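Local coordinates for TRAP dicarboxylate ABC transporter, substrate-binding protein (Roseobacter denitrificans, PDB 4OVQ) that binds beta-D-glucuronate as a periplasmic solute-binding protein and probably delivers it to a TRAP transporter, at residues M188-G200 and N207-A221. Sequence-based numbering, arbitrary orientation.
With BDP (beta-D-glucopyranuronic acid), chain C.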
loop_
_atom_site.group_PDB
_atom_site.type_symbol
_atom_site.label_atom_id
_atom_site.label_comp_id
_atom_site.label_asym_id
_atom_site.label_seq_id
_atom_site.Cartn_x
_atom_site.Cartn_y
_atom_site.Cartn_z
HETATM N N MSE A 188 -11.163 7.600 4.171
HETATM C CA MSE A 188 -10.841 8.087 5.493
HETATM C C MSE A 188 -9.394 7.770 5.801
HETATM O O MSE A 188 -8.863 6.730 5.404
HETATM C CB MSE A 188 -11.759 7.353 6.491
HETATM C CG MSE A 188 -11.590 7.724 7.892
HETATM SE SE MSE A 188 -12.697 6.615 9.087
HETATM C CE MSE A 188 -14.292 6.725 8.279
ATOM N N ALA A 189 -8.761 8.657 6.558
ATOM C CA ALA A 189 -7.414 8.456 7.037
ATOM C C ALA A 189 -7.310 7.165 7.848
ATOM O O ALA A 189 -8.163 6.882 8.664
ATOM C CB ALA A 189 -7.008 9.647 7.884
ATOM N N PHE A 190 -6.229 6.432 7.651
ATOM C CA PHE A 190 -5.985 5.168 8.312
ATOM C C PHE A 190 -6.101 5.292 9.820
ATOM O O PHE A 190 -6.629 4.400 10.467
ATOM C CB PHE A 190 -4.584 4.702 7.911
ATOM C CG PHE A 190 -4.260 3.273 8.236
ATOM C CD1 PHE A 190 -5.153 2.248 8.002
ATOM C CD2 PHE A 190 -3.004 2.964 8.765
ATOM C CE1 PHE A 190 -4.763 0.908 8.268
ATOM C CE2 PHE A 190 -2.648 1.641 9.038
ATOM C CZ PHE A 190 -3.532 0.651 8.798
ATOM N N ALA A 191 -5.583 6.395 10.368
ATOM C CA ALA A 191 -5.523 6.594 11.810
ATOM C C ALA A 191 -6.921 6.604 12.440
ATOM O O ALA A 191 -7.057 6.236 13.618
ATOM C CB ALA A 191 -4.805 7.912 12.132
ATOM N N GLU A 192 -7.916 6.996 11.655
ATOM C CA GLU A 192 -9.277 7.244 12.169
ATOM C C GLU A 192 -10.181 6.013 12.046
ATOM O O GLU A 192 -11.296 5.980 12.549
ATOM C CB GLU A 192 -9.877 8.439 11.459
ATOM C CG GLU A 192 -9.233 9.706 11.938
ATOM C CD GLU A 192 -9.909 10.927 11.437
ATOM O OE1 GLU A 192 -10.464 10.847 10.326
ATOM O OE2 GLU A 192 -9.872 11.978 12.138
ATOM N N VAL A 193 -9.664 4.968 11.424
ATOM C CA VAL A 193 -10.475 3.775 11.155
ATOM C C VAL A 193 -10.924 2.997 12.435
ATOM O O VAL A 193 -12.075 2.569 12.519
ATOM C CB VAL A 193 -9.772 2.850 10.159
ATOM C CG1 VAL A 193 -10.654 1.607 9.900
ATOM C CG2 VAL A 193 -9.456 3.622 8.858
ATOM N N TYR A 194 -10.046 2.816 13.419
ATOM C CA TYR A 194 -10.401 2.112 14.642
ATOM C C TYR A 194 -11.620 2.729 15.324
ATOM O O TYR A 194 -12.577 2.022 15.631
ATOM C CB TYR A 194 -9.211 2.143 15.574
ATOM C CG TYR A 194 -9.424 1.406 16.879
ATOM C CD1 TYR A 194 -9.141 0.059 16.982
ATOM C CD2 TYR A 194 -9.892 2.072 18.008
ATOM C CE1 TYR A 194 -9.303 -0.631 18.170
ATOM C CE2 TYR A 194 -10.076 1.380 19.240
ATOM C CZ TYR A 194 -9.779 0.032 19.291
ATOM O OH TYR A 194 -9.933 -0.676 20.466
ATOM N N GLN A 195 -11.591 4.042 15.554
ATOM C CA GLN A 195 -12.725 4.703 16.181
ATOM C C GLN A 195 -13.990 4.552 15.332
ATOM O O GLN A 195 -15.071 4.338 15.869
ATOM C CB GLN A 195 -12.370 6.176 16.437
ATOM C CG GLN A 195 -13.504 7.018 17.008
ATOM C CD GLN A 195 -13.803 6.678 18.437
ATOM O OE1 GLN A 195 -13.088 5.913 19.064
ATOM N NE2 GLN A 195 -14.886 7.236 18.960
ATOM N N ALA A 196 -13.860 4.679 14.019
ATOM C CA ALA A 196 -15.012 4.637 13.148
ATOM C C ALA A 196 -15.666 3.270 13.191
ATOM O O ALA A 196 -16.885 3.183 13.135
ATOM C CB ALA A 196 -14.625 5.018 11.710
ATOM N N LEU A 197 -14.874 2.200 13.247
ATOM C CA LEU A 197 -15.415 0.853 13.376
ATOM C C LEU A 197 -16.063 0.658 14.745
ATOM O O LEU A 197 -17.135 0.041 14.849
ATOM C CB LEU A 197 -14.302 -0.167 13.190
ATOM C CG LEU A 197 -13.728 -0.352 11.793
ATOM C CD1 LEU A 197 -12.436 -1.194 11.837
ATOM C CD2 LEU A 197 -14.795 -1.010 10.918
ATOM N N LYS A 198 -15.397 1.171 15.787
ATOM C CA LYS A 198 -15.887 1.116 17.163
ATOM C C LYS A 198 -17.287 1.712 17.304
ATOM O O LYS A 198 -18.183 1.102 17.912
ATOM C CB LYS A 198 -14.908 1.846 18.087
ATOM C CG LYS A 198 -15.262 1.744 19.550
ATOM C CD LYS A 198 -14.323 2.575 20.410
ATOM C CE LYS A 198 -14.502 2.286 21.893
ATOM N NZ LYS A 198 -13.956 0.952 22.241
ATOM N N THR A 199 -17.485 2.904 16.749
ATOM C CA THR A 199 -18.745 3.630 16.895
ATOM C C THR A 199 -19.783 3.321 15.804
ATOM O O THR A 199 -20.929 3.734 15.896
ATOM C CB THR A 199 -18.501 5.123 16.845
ATOM O OG1 THR A 199 -17.963 5.474 15.556
ATOM C CG2 THR A 199 -17.549 5.534 17.932
ATOM N N GLY A 200 -19.395 2.552 14.791
ATOM C CA GLY A 200 -20.333 2.210 13.732
ATOM C C GLY A 200 -20.481 3.251 12.633
ATOM O O GLY A 200 -21.416 3.143 11.799
ATOM N N ASN A 207 -7.798 -4.647 4.358
ATOM C CA ASN A 207 -6.373 -4.509 4.525
ATOM C C ASN A 207 -5.690 -5.852 4.593
ATOM O O ASN A 207 -6.337 -6.876 4.552
ATOM C CB ASN A 207 -6.030 -3.681 5.763
ATOM C CG ASN A 207 -4.894 -2.724 5.493
ATOM O OD1 ASN A 207 -3.833 -3.162 5.045
ATOM N ND2 ASN A 207 -5.110 -1.426 5.702
ATOM N N ASN A 208 -4.365 -5.830 4.666
ATOM C CA ASN A 208 -3.600 -7.071 4.829
ATOM C C ASN A 208 -3.658 -7.564 6.290
ATOM O O ASN A 208 -4.134 -6.869 7.187
ATOM C CB ASN A 208 -2.165 -6.833 4.381
ATOM C CG ASN A 208 -1.526 -5.625 5.053
ATOM O OD1 ASN A 208 -1.601 -5.445 6.258
ATOM N ND2 ASN A 208 -0.876 -4.768 4.245
ATOM N N TRP A 209 -3.172 -8.784 6.540
ATOM C CA TRP A 209 -3.210 -9.322 7.901
ATOM C C TRP A 209 -2.476 -8.480 8.929
ATOM O O TRP A 209 -2.992 -8.230 10.012
ATOM C CB TRP A 209 -2.662 -10.751 7.989
ATOM C CG TRP A 209 -3.516 -11.792 7.379
ATOM C CD1 TRP A 209 -3.301 -12.418 6.196
ATOM C CD2 TRP A 209 -4.711 -12.367 7.930
ATOM N NE1 TRP A 209 -4.284 -13.347 5.961
ATOM C CE2 TRP A 209 -5.162 -13.340 7.015
ATOM C CE3 TRP A 209 -5.448 -12.146 9.099
ATOM C CZ2 TRP A 209 -6.320 -14.105 7.238
ATOM C CZ3 TRP A 209 -6.603 -12.903 9.315
ATOM C CH2 TRP A 209 -7.017 -13.874 8.384
ATOM N N PRO A 210 -1.241 -8.042 8.626
ATOM C CA PRO A 210 -0.510 -7.284 9.644
ATOM C C PRO A 210 -1.142 -5.939 10.068
ATOM O O PRO A 210 -1.038 -5.530 11.224
ATOM C CB PRO A 210 0.875 -7.099 9.009
ATOM C CG PRO A 210 0.997 -8.250 8.055
ATOM C CD PRO A 210 -0.386 -8.387 7.484
ATOM N N SER A 211 -1.785 -5.253 9.131
ATOM C CA SER A 211 -2.471 -3.996 9.454
ATOM C C SER A 211 -3.742 -4.270 10.249
ATOM O O SER A 211 -4.047 -3.567 11.191
ATOM C CB SER A 211 -2.848 -3.234 8.188
ATOM O OG SER A 211 -1.741 -2.578 7.595
ATOM N N TYR A 212 -4.473 -5.299 9.850
ATOM C CA TYR A 212 -5.713 -5.687 10.530
ATOM C C TYR A 212 -5.396 -5.971 11.989
ATOM O O TYR A 212 -6.111 -5.564 12.898
ATOM C CB TYR A 212 -6.265 -6.931 9.865
ATOM C CG TYR A 212 -7.492 -7.585 10.465
ATOM C CD1 TYR A 212 -8.666 -6.863 10.671
ATOM C CD2 TYR A 212 -7.512 -8.959 10.749
ATOM C CE1 TYR A 212 -9.789 -7.478 11.167
ATOM C CE2 TYR A 212 -8.639 -9.563 11.274
ATOM C CZ TYR A 212 -9.764 -8.818 11.476
ATOM O OH TYR A 212 -10.874 -9.449 11.973
ATOM N N GLU A 213 -4.264 -6.632 12.202
ATOM C CA GLU A 213 -3.846 -6.973 13.540
ATOM C C GLU A 213 -3.270 -5.767 14.298
ATOM O O GLU A 213 -3.753 -5.434 15.372
ATOM C CB GLU A 213 -2.874 -8.159 13.456
ATOM C CG GLU A 213 -2.391 -8.676 14.772
ATOM C CD GLU A 213 -1.047 -8.101 15.123
ATOM O OE1 GLU A 213 -0.077 -8.289 14.347
ATOM O OE2 GLU A 213 -0.975 -7.415 16.145
ATOM N N SER A 214 -2.286 -5.059 13.727
ATOM C CA SER A 214 -1.531 -4.011 14.453
ATOM C C SER A 214 -2.316 -2.773 14.898
ATOM O O SER A 214 -1.969 -2.133 15.885
ATOM C CB SER A 214 -0.277 -3.583 13.671
ATOM O OG SER A 214 -0.605 -2.827 12.516
ATOM N N THR A 215 -3.366 -2.424 14.154
ATOM C CA THR A 215 -4.164 -1.230 14.414
ATOM C C THR A 215 -5.262 -1.494 15.440
ATOM O O THR A 215 -5.931 -0.558 15.891
ATOM C CB THR A 215 -4.908 -0.803 13.141
ATOM O OG1 THR A 215 -5.693 -1.927 12.692
ATOM C CG2 THR A 215 -3.923 -0.301 12.053
ATOM N N GLY A 216 -5.463 -2.773 15.719
ATOM C CA GLY A 216 -6.531 -3.199 16.611
ATOM C C GLY A 216 -7.863 -3.402 15.906
ATOM O O GLY A 216 -8.866 -3.738 16.546
ATOM N N HIS A 217 -7.890 -3.237 14.585
ATOM C CA HIS A 217 -9.164 -3.320 13.893
ATOM C C HIS A 217 -9.839 -4.670 14.146
ATOM O O HIS A 217 -11.066 -4.761 14.228
ATOM C CB HIS A 217 -9.013 -3.118 12.375
ATOM C CG HIS A 217 -8.581 -1.743 11.979
ATOM N ND1 HIS A 217 -8.195 -1.432 10.696
ATOM C CD2 HIS A 217 -8.450 -0.605 12.699
ATOM C CE1 HIS A 217 -7.832 -0.163 10.646
ATOM N NE2 HIS A 217 -7.971 0.363 11.851
ATOM N N PHE A 218 -9.051 -5.724 14.310
ATOM C CA PHE A 218 -9.631 -7.047 14.481
ATOM C C PHE A 218 -10.495 -7.116 15.747
ATOM O O PHE A 218 -11.408 -7.924 15.798
ATOM C CB PHE A 218 -8.534 -8.114 14.479
ATOM C CG PHE A 218 -7.746 -8.187 15.747
ATOM C CD1 PHE A 218 -6.683 -7.345 15.983
ATOM C CD2 PHE A 218 -8.068 -9.127 16.709
ATOM C CE1 PHE A 218 -5.946 -7.441 17.162
ATOM C CE2 PHE A 218 -7.358 -9.223 17.864
ATOM C CZ PHE A 218 -6.307 -8.397 18.113
ATOM N N GLU A 219 -10.204 -6.284 16.752
ATOM C CA GLU A 219 -10.982 -6.274 18.013
ATOM C C GLU A 219 -12.363 -5.665 17.849
ATOM O O GLU A 219 -13.259 -5.902 18.659
ATOM C CB GLU A 219 -10.261 -5.477 19.109
ATOM C CG GLU A 219 -8.939 -6.071 19.591
ATOM C CD GLU A 219 -9.133 -7.298 20.474
ATOM O OE1 GLU A 219 -10.302 -7.717 20.646
ATOM O OE2 GLU A 219 -8.130 -7.837 20.996
ATOM N N VAL A 220 -12.518 -4.862 16.807
ATOM C CA VAL A 220 -13.757 -4.130 16.562
ATOM C C VAL A 220 -14.410 -4.488 15.224
ATOM O O VAL A 220 -15.415 -3.887 14.866
ATOM C CB VAL A 220 -13.546 -2.593 16.642
ATOM C CG1 VAL A 220 -13.237 -2.159 18.068
ATOM C CG2 VAL A 220 -12.427 -2.110 15.711
ATOM N N ALA A 221 -13.831 -5.474 14.526
ATOM C CA ALA A 221 -14.313 -5.991 13.243
ATOM C C ALA A 221 -13.869 -7.456 13.070
ATOM O O ALA A 221 -12.935 -7.761 12.320
ATOM C CB ALA A 221 -13.770 -5.129 12.098
HETATM C C1 BDP C . -1.670 -0.404 4.806
HETATM C C2 BDP C . -0.530 0.384 4.214
HETATM C C3 BDP C . -0.559 1.714 4.830
HETATM C C4 BDP C . -1.864 2.384 4.557
HETATM C C5 BDP C . -3.006 1.540 5.072
HETATM C C6 BDP C . -4.386 2.148 4.776
HETATM O O2 BDP C . 0.690 -0.318 4.631
HETATM O O3 BDP C . 0.464 2.490 4.102
HETATM O O4 BDP C . -1.887 3.727 5.200
HETATM O O5 BDP C . -2.963 0.230 4.524
HETATM O O6A BDP C . -4.521 3.407 4.805
HETATM O O1 BDP C . -1.772 -1.696 4.282
HETATM O O6B BDP C . -5.311 1.304 4.678
HETATM O O HOH W 1 -7.120 2.902 12.681
#
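Tyr194 lays one ring edge against the turn after helix 209-214. Its CE1 lies 3.5 Å from Gly216 O, near the ring plane. CG lies anti to the backbone N (chi1 -178°), which carries the ring end to the carbonyls of Thr215 and Gly216. Val220 CG2 touches Tyr194 CD1 at 4.1 Å. The same methyl lies against Leu197 CB, at 3.7 Å.

The His217 ring has Val193 CG1 and Leu197 CD1 over one face, both as CH-pi contacts. A water in the plane of the imidazole bridges the segments: it lies 2.8 Å from His217 NE2, donates to Phe190 O and accepts from Tyr194 N. Tyr149 hydrogen-bonds His217 ND1.

The Phe190 and Asn207 end of the contact lines the glucuronate pocket of this family 7 (DctP) solute-binding protein. Phe190 CZ meets Thr215 CG2 at 3.4 Å, and the two side chains cross at about a right angle. Phe190 CE1 is 3.5 Å from Asn207 ND2. One face of the Phe190 ring carries the sugar, with BDP C5 over the ring centre. Asn207 grips the sugar through both amide atoms: OD1 accepts from BDP O1 (2.6 Å), and ND2 donates to BDP O5 (3.0 Å). Arg146 and Arg167 also bind the ligand.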